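Long-range contacts in putative branched chain amino acid ABC transporter, periplasmic amino acid-binding protein (PDB 7JFN), which probably serves as the periplasmic binding component, of the leucine-binding protein type, of an ABC amino-acid transport system: residues E358-A363 with G373-K378; A299-Q304 with V334-G339. All blocks are in the same frame, centred on the assembly; numbering follows the deposited sequence.

Contact 1 of 2, residues E358-A363 with G373-K378; sequences EVSKKA and GFLPFK
Glu358 and Leu375 pair across two antiparallel strands through both of their backbone groups. Glu358 N gives to Leu375 O, and Leu375 N gives to Glu358 O at 2.7 Å. The second hydrogen-bonded pair is Ser360 with Gly373, where Ser360 N meets Gly373 O at 2.8 Å. Between them lies the non-hydrogen-bonded pair of Val359 and Phe374, and Val359 CA makes a C-H...O contact with Gly373 O.

Leu375 shares a sheet face with Ser360. Its CB packs on Glu358 O at 3.6 Å and lies near Ser360 CB. CG stands anti to the backbone N (chi1 -163°), and from it CD1 reaches Lys362 CB at 3.5 Å and touches Ser360 OG. That hydroxyl also accepts from Lys362 N at 2.8 Å, an ST turn inside the type I turn from Ser360 to Ala363. The turn brings Ala363 CB within 3.5 Å of Gly373 C.

On the other face, Val359 and Phe374 run side by side, with CG2 of Val359 on CE2 of the ring at 3.6 Å. Ile252 of helix 251-255 touches both. Further along, the Phe377 ring turns its edge to Glu358 N.

Four backbone bonds thus hold the antiparallel register, and the turn ends strand 350-360. Side-chain contacts on both faces are mainly apolar, so the backbone carries the polar part.

Contact 2 of 2, residues A299-Q304 with V334-G339; sequences AVFGLQ and VKTPMG
Phe301 and Gln304, one helical turn apart, face the end of a strand and the turn that follows it. The helix and strand segments run roughly antiparallel, at 156°, and their axes come within 9.1 Å. No hydrogen bond crosses between them. A type I turn runs from Thr336 to Gly339, closed by backbone bonds in both directions between these two residues.

Thr336 is central to both halves of the contact. Its CB sits over one face of the Phe301 ring, 4.3 Å from the centroid and offset toward the rim, a CH-pi contact. The two side chains cross at about a right angle. Its CG2 packs on Phe301 CB and lies 3.4 Å from Gln304 OE1. The hydroxyl points into the turn instead. With OG1 between the backbone N and the carbonyl carbon (chi1 72°), it accepts from Met338 N, an ST turn, and donates to Gly339 O at 2.8 Å. Gly339 O is thus gripped from opposite faces of its plane, by Thr336 N and Thr336 OG1.

Around the ring, Pro337 CD approaches CE1 of Phe301 obliquely at 3.6 Å. Met338 CG meets CE2 of the same ring at 3.9 Å. The Gln304 chain is extended beyond CG, which carries OE1 to within 3.7 Å of Pro337 CD. At the other end, Val334 CG1 packs on Gln304 C at 4.1 Å.

The rings of Phe280, from helix 274-288, and Tyr341, from strand 339-343, also meet Phe301. Gln38 of helix 26-44 touches Gln304. Helix 296-311 therefore packs between helix 26-44 and the hairpin of strands 333-336 and 339-343.

In the fold
Both segments of contact 2 precede those of contact 1 in the sequence. The centres of the two contacts are about 22 Å apart, and their nearest atoms are about 7 Å apart without touching. Strands of both belong to one mixed sheet. Strand 333-336 of contact 2 pairs with strand 339-343, which pairs with strand 350-360, and that in turn pairs with strand 373-380 in contact 1. These pairings are all antiparallel. Strand 350-360 also pairs with strand 263-266, so the antiparallel strands are added there to the parallel part of the sheet. Contact 1 lies within this addition, whereas contact 2 packs helix 296-311 against its far end.

Contact 1 of 2, residues E358-A363 with G373-K378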
ATOM      1  N   GLU A 358     -13.430  -8.234  -8.059  1.00 23.87           N
ATOM      2  CA  GLU A 358     -13.595  -9.679  -8.075  1.00 24.78           C
ATOM      3  C   GLU A 358     -12.769 -10.252  -9.217  1.00 25.59           C
ATOM      4  O   GLU A 358     -12.743  -9.675 -10.307  1.00 25.62           O
ATOM      5  CB  GLU A 358     -15.074 -10.055  -8.269  1.00 26.39           C
ATOM      6  CG  GLU A 358     -15.335 -11.556  -8.416  1.00 34.46           C
ATOM      7  CD  GLU A 358     -16.640 -11.853  -9.130  1.00 40.37           C
ATOM      8  OE1 GLU A 358     -17.261 -12.905  -8.846  1.00 44.30           O
ATOM      9  OE2 GLU A 358     -17.041 -11.047 -10.000  1.00 46.00           O
ATOM     10  N   VAL A 359     -12.108 -11.385  -8.983  1.00 25.60           N
ATOM     11  CA  VAL A 359     -11.446 -12.096 -10.085  1.00 25.63           C
ATOM     12  C   VAL A 359     -12.508 -12.691 -11.005  1.00 27.51           C
ATOM     13  O   VAL A 359     -13.353 -13.487 -10.576  1.00 29.26           O
ATOM     14  CB  VAL A 359     -10.493 -13.174  -9.562  1.00 25.58           C
ATOM     15  CG1 VAL A 359      -9.881 -13.960 -10.739  1.00 26.82           C
ATOM     16  CG2 VAL A 359      -9.392 -12.519  -8.725  1.00 24.03           C
ATOM     17  N   SER A 360     -12.469 -12.309 -12.285  1.00 29.49           N
ATOM     18  CA  SER A 360     -13.555 -12.665 -13.181  1.00 31.44           C
ATOM     19  C   SER A 360     -13.055 -12.803 -14.610  1.00 31.66           C
ATOM     20  O   SER A 360     -12.176 -12.059 -15.050  1.00 31.43           O
ATOM     21  CB  SER A 360     -14.674 -11.611 -13.138  1.00 31.56           C
ATOM     22  OG  SER A 360     -15.697 -11.958 -14.062  1.00 36.13           O
ATOM     23  N   LYS A 361     -13.653 -13.746 -15.335  1.00 34.81           N
ATOM     24  CA  LYS A 361     -13.464 -13.811 -16.778  1.00 35.62           C
ATOM     25  C   LYS A 361     -14.069 -12.610 -17.482  1.00 36.65           C
ATOM     26  O   LYS A 361     -13.750 -12.370 -18.654  1.00 40.46           O
ATOM     27  CB  LYS A 361     -14.090 -15.083 -17.344  1.00 43.19           C
ATOM     28  CG  LYS A 361     -13.384 -16.351 -16.938  1.00 38.36           C
ATOM     29  CD  LYS A 361     -13.973 -17.563 -17.632  1.00 46.69           C
ATOM     30  CE  LYS A 361     -13.498 -18.841 -16.968  1.00 50.79           C
ATOM     31  NZ  LYS A 361     -14.129 -20.041 -17.589  1.00 64.33           N
ATOM     32  N   LYS A 362     -14.948 -11.869 -16.806  1.00 38.37           N
ATOM     33  CA  LYS A 362     -15.651 -10.753 -17.426  1.00 41.99           C
ATOM     34  C   LYS A 362     -14.868  -9.459 -17.363  1.00 42.78           C
ATOM     35  O   LYS A 362     -15.305  -8.462 -17.955  1.00 45.10           O
ATOM     36  CB  LYS A 362     -17.029 -10.556 -16.776  1.00 41.34           C
ATOM     37  CG  LYS A 362     -17.943 -11.779 -16.878  1.00 43.28           C
ATOM     38  CD  LYS A 362     -17.840 -12.434 -18.246  1.00 47.98           C
ATOM     39  CE  LYS A 362     -18.525 -13.788 -18.282  1.00 57.76           C
ATOM     40  NZ  LYS A 362     -18.317 -14.473 -19.595  1.00 61.18           N
ATOM     41  N   ALA A 363     -13.740  -9.440 -16.649  1.00 39.39           N
ATOM     42  CA  ALA A 363     -12.854  -8.289 -16.693  1.00 35.54           C
ATOM     43  C   ALA A 363     -12.288  -8.145 -18.096  1.00 40.37           C
ATOM     44  O   ALA A 363     -11.991  -9.133 -18.773  1.00 41.82           O
ATOM     45  CB  ALA A 363     -11.721  -8.438 -15.661  1.00 33.96           C
ATOM     46  N   GLY A 373      -9.301 -11.517 -15.033  1.00 29.48           N
ATOM     47  CA  GLY A 373      -8.760 -10.251 -14.590  1.00 27.74           C
ATOM     48  C   GLY A 373      -9.496  -9.784 -13.345  1.00 27.16           C
ATOM     49  O   GLY A 373     -10.355 -10.487 -12.813  1.00 29.34           O
ATOM     50  N   PHE A 374      -9.166  -8.578 -12.902  1.00 26.09           N
ATOM     51  CA  PHE A 374      -9.837  -7.988 -11.747  1.00 24.83           C
ATOM     52  C   PHE A 374     -10.978  -7.101 -12.227  1.00 25.48           C
ATOM     53  O   PHE A 374     -10.752  -6.118 -12.947  1.00 26.10           O
ATOM     54  CB  PHE A 374      -8.824  -7.234 -10.885  1.00 22.73           C
ATOM     55  CG  PHE A 374      -7.858  -8.168 -10.207  1.00 25.68           C
ATOM     56  CD1 PHE A 374      -6.671  -8.540 -10.834  1.00 28.56           C
ATOM     57  CD2 PHE A 374      -8.179  -8.737  -8.978  1.00 24.02           C
ATOM     58  CE1 PHE A 374      -5.794  -9.447 -10.240  1.00 29.84           C
ATOM     59  CE2 PHE A 374      -7.298  -9.656  -8.361  1.00 23.86           C
ATOM     60  CZ  PHE A 374      -6.104 -10.009  -8.996  1.00 29.16           C
ATOM     61  N   LEU A 375     -12.209  -7.479 -11.869  1.00 25.20           N
ATOM     62  CA  LEU A 375     -13.395  -6.730 -12.283  1.00 26.76           C
ATOM     63  C   LEU A 375     -13.809  -5.810 -11.147  1.00 25.47           C
ATOM     64  O   LEU A 375     -14.129  -6.298 -10.046  1.00 26.96           O
ATOM     65  CB  LEU A 375     -14.530  -7.683 -12.642  1.00 28.24           C
ATOM     66  CG  LEU A 375     -15.707  -7.155 -13.468  1.00 33.14           C
ATOM     67  CD1 LEU A 375     -16.359  -8.336 -14.130  1.00 35.16           C
ATOM     68  CD2 LEU A 375     -16.701  -6.431 -12.571  1.00 40.15           C
ATOM     69  N   PRO A 376     -13.795  -4.494 -11.341  1.00 25.62           N
ATOM     70  CA  PRO A 376     -14.203  -3.590 -10.263  1.00 25.37           C
ATOM     71  C   PRO A 376     -15.718  -3.599 -10.105  1.00 28.39           C
ATOM     72  O   PRO A 376     -16.461  -3.532 -11.095  1.00 28.93           O
ATOM     73  CB  PRO A 376     -13.696  -2.225 -10.739  1.00 29.13           C
ATOM     74  CG  PRO A 376     -13.705  -2.320 -12.218  1.00 29.76           C
ATOM     75  CD  PRO A 376     -13.507  -3.773 -12.597  1.00 28.68           C
ATOM     76  N   PHE A 377     -16.187  -3.691  -8.853  1.00 27.13           N
ATOM     77  CA  PHE A 377     -17.626  -3.642  -8.609  1.00 28.40           C
ATOM     78  C   PHE A 377     -18.075  -2.620  -7.570  1.00 31.06           C
ATOM     79  O   PHE A 377     -19.288  -2.408  -7.439  1.00 33.44           O
ATOM     80  CB  PHE A 377     -18.183  -5.035  -8.250  1.00 31.95           C
ATOM     81  CG  PHE A 377     -17.662  -5.627  -6.957  1.00 30.72           C
ATOM     82  CD1 PHE A 377     -18.275  -5.336  -5.743  1.00 32.52           C
ATOM     83  CD2 PHE A 377     -16.610  -6.532  -6.970  1.00 26.19           C
ATOM     84  CE1 PHE A 377     -17.820  -5.906  -4.551  1.00 31.39           C
ATOM     85  CE2 PHE A 377     -16.142  -7.115  -5.776  1.00 27.56           C
ATOM     86  CZ  PHE A 377     -16.758  -6.802  -4.569  1.00 28.52           C
ATOM     87  N   LYS A 378     -17.165  -1.951  -6.876  1.00 31.23           N
ATOM     88  CA  LYS A 378     -17.551  -0.871  -5.971  0.59 33.46           C
ATOM     89  C   LYS A 378     -16.350   0.034  -5.764  1.00 35.24           C
ATOM     90  O   LYS A 378     -15.262  -0.452  -5.449  1.00 29.62           O
ATOM     91  CB  LYS A 378     -18.043  -1.419  -4.626  0.59 37.97           C
ATOM     92  CG  LYS A 378     -18.418  -0.345  -3.600  0.59 36.83           C
ATOM     93  CD  LYS A 378     -19.667   0.424  -4.025  0.59 41.11           C
ATOM     94  CE  LYS A 378     -20.105   1.411  -2.944  0.59 47.81           C
ATOM     95  NZ  LYS A 378     -20.760   2.636  -3.497  0.59 40.26           N
TER

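Contact 2 of 2, residues A299-Q304 with V334-G339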
ATOM      1  N   ALA A 299       1.937   4.212  -5.189  1.00 20.82           N
ATOM      2  CA  ALA A 299       3.201   4.940  -5.142  1.00 21.23           C
ATOM      3  C   ALA A 299       3.205   6.078  -6.152  1.00 19.85           C
ATOM      4  O   ALA A 299       3.685   7.180  -5.848  1.00 20.42           O
ATOM      5  CB  ALA A 299       4.374   3.992  -5.395  1.00 22.00           C
ATOM      6  N   VAL A 300       2.685   5.830  -7.362  1.00 20.37           N
ATOM      7  CA  VAL A 300       2.571   6.911  -8.343  1.00 18.32           C
ATOM      8  C   VAL A 300       1.659   8.014  -7.821  1.00 18.43           C
ATOM      9  O   VAL A 300       2.005   9.202  -7.858  1.00 19.37           O
ATOM     10  CB  VAL A 300       2.061   6.376  -9.696  1.00 19.86           C
ATOM     11  CG1 VAL A 300       1.782   7.558 -10.665  1.00 20.93           C
ATOM     12  CG2 VAL A 300       3.058   5.405 -10.296  1.00 19.69           C
ATOM     13  N   PHE A 301       0.461   7.638  -7.368  1.00 18.91           N
ATOM     14  CA  PHE A 301      -0.515   8.643  -6.943  1.00 21.45           C
ATOM     15  C   PHE A 301      -0.013   9.418  -5.732  1.00 21.57           C
ATOM     16  O   PHE A 301      -0.209  10.639  -5.636  1.00 21.69           O
ATOM     17  CB  PHE A 301      -1.869   7.998  -6.638  1.00 20.70           C
ATOM     18  CG  PHE A 301      -2.471   7.225  -7.796  1.00 25.02           C
ATOM     19  CD1 PHE A 301      -2.061   7.455  -9.104  1.00 26.04           C
ATOM     20  CD2 PHE A 301      -3.447   6.259  -7.559  1.00 24.72           C
ATOM     21  CE1 PHE A 301      -2.604   6.723 -10.159  1.00 27.90           C
ATOM     22  CE2 PHE A 301      -3.999   5.543  -8.613  1.00 25.53           C
ATOM     23  CZ  PHE A 301      -3.574   5.773  -9.905  1.00 28.15           C
ATOM     24  N   GLY A 302       0.652   8.738  -4.803  1.00 19.73           N
ATOM     25  CA  GLY A 302       1.246   9.461  -3.691  1.00 20.00           C
ATOM     26  C   GLY A 302       2.292  10.461  -4.148  1.00 19.61           C
ATOM     27  O   GLY A 302       2.350  11.590  -3.652  1.00 21.69           O
ATOM     28  N   LEU A 303       3.138  10.066  -5.099  1.00 19.50           N
ATOM     29  CA  LEU A 303       4.115  11.019  -5.605  1.00 18.44           C
ATOM     30  C   LEU A 303       3.475  12.101  -6.469  1.00 18.68           C
ATOM     31  O   LEU A 303       4.064  13.179  -6.633  1.00 20.91           O
ATOM     32  CB  LEU A 303       5.211  10.264  -6.371  1.00 18.50           C
ATOM     33  CG  LEU A 303       6.112   9.424  -5.456  1.00 19.62           C
ATOM     34  CD1 LEU A 303       7.157   8.653  -6.290  1.00 21.22           C
ATOM     35  CD2 LEU A 303       6.793  10.372  -4.437  1.00 22.89           C
ATOM     36  N   GLN A 304       2.283  11.848  -7.011  1.00 22.19           N
ATOM     37  CA  GLN A 304       1.515  12.898  -7.678  1.00 22.07           C
ATOM     38  C   GLN A 304       1.041  13.944  -6.674  1.00 19.03           C
ATOM     39  O   GLN A 304       1.158  15.154  -6.922  1.00 22.50           O
ATOM     40  CB  GLN A 304       0.318  12.284  -8.405  1.00 26.08           C
ATOM     41  CG  GLN A 304       0.684  11.668  -9.729  1.00 26.39           C
ATOM     42  CD  GLN A 304      -0.507  11.069 -10.477  1.00 34.38           C
ATOM     43  OE1 GLN A 304      -1.653  11.197 -10.048  1.00 32.50           O
ATOM     44  NE2 GLN A 304      -0.228  10.422 -11.618  1.00 42.36           N
ATOM     45  N   VAL A 334      -4.871  16.502  -5.223  1.00 25.33           N
ATOM     46  CA  VAL A 334      -4.627  16.352  -6.649  1.00 26.36           C
ATOM     47  C   VAL A 334      -5.666  15.401  -7.207  1.00 25.78           C
ATOM     48  O   VAL A 334      -6.107  14.472  -6.529  1.00 26.20           O
ATOM     49  CB  VAL A 334      -3.186  15.835  -6.919  1.00 25.60           C
ATOM     50  CG1 VAL A 334      -2.996  14.436  -6.387  1.00 25.38           C
ATOM     51  CG2 VAL A 334      -2.805  15.980  -8.410  1.00 35.13           C
ATOM     52  N   LYS A 335      -6.062  15.642  -8.447  1.00 29.49           N
ATOM     53  CA  LYS A 335      -6.896  14.685  -9.159  1.00 27.46           C
ATOM     54  C   LYS A 335      -6.001  13.653  -9.825  1.00 26.17           C
ATOM     55  O   LYS A 335      -5.244  13.988 -10.743  1.00 35.51           O
ATOM     56  CB  LYS A 335      -7.757  15.391 -10.210  1.00 30.03           C
ATOM     57  CG  LYS A 335      -8.953  16.094  -9.643  1.00 45.41           C
ATOM     58  CD  LYS A 335     -10.153  15.980 -10.572  1.00 50.12           C
ATOM     59  CE  LYS A 335     -11.419  15.712  -9.773  1.00 45.72           C
ATOM     60  NZ  LYS A 335     -11.580  16.695  -8.668  1.00 48.98           N
ATOM     61  N   THR A 336      -6.109  12.416  -9.395  1.00 26.01           N
ATOM     62  CA  THR A 336      -5.368  11.314  -9.982  1.00 28.44           C
ATOM     63  C   THR A 336      -6.232  10.588 -10.983  1.00 31.09           C
ATOM     64  O   THR A 336      -7.415  10.908 -11.158  1.00 31.20           O
ATOM     65  CB  THR A 336      -4.913  10.329  -8.900  1.00 28.56           C
ATOM     66  OG1 THR A 336      -6.046   9.600  -8.422  1.00 25.31           O
ATOM     67  CG2 THR A 336      -4.203  11.054  -7.753  1.00 29.19           C
ATOM     68  N   PRO A 337      -5.664   9.606 -11.685  1.00 32.42           N
ATOM     69  CA  PRO A 337      -6.490   8.770 -12.572  1.00 36.61           C
ATOM     70  C   PRO A 337      -7.634   8.065 -11.867  1.00 36.24           C
ATOM     71  O   PRO A 337      -8.563   7.612 -12.549  1.00 32.52           O
ATOM     72  CB  PRO A 337      -5.472   7.772 -13.132  1.00 32.07           C
ATOM     73  CG  PRO A 337      -4.200   8.627 -13.253  1.00 34.89           C
ATOM     74  CD  PRO A 337      -4.221   9.418 -11.954  1.00 35.06           C
ATOM     75  N   MET A 338      -7.592   7.943 -10.535  1.00 30.76           N
ATOM     76  CA  MET A 338      -8.650   7.307  -9.767  0.70 29.49           C
ATOM     77  C   MET A 338      -9.538   8.293  -9.021  1.00 31.03           C
ATOM     78  O   MET A 338     -10.500   7.870  -8.367  1.00 36.33           O
ATOM     79  CB  MET A 338      -8.048   6.310  -8.762  0.70 28.11           C
ATOM     80  CG  MET A 338      -7.770   4.949  -9.340  0.70 29.42           C
ATOM     81  SD  MET A 338      -9.251   4.228 -10.111  0.70 25.84           S
ATOM     82  CE  MET A 338     -10.384   4.171  -8.728  0.70 30.38           C
ATOM     83  N   GLY A 339      -9.245   9.591  -9.086  1.00 33.56           N
ATOM     84  CA  GLY A 339     -10.041  10.558  -8.348  1.00 30.69           C
ATOM     85  C   GLY A 339      -9.200  11.338  -7.348  1.00 33.95           C
ATOM     86  O   GLY A 339      -7.975  11.372  -7.478  1.00 32.40           O
TER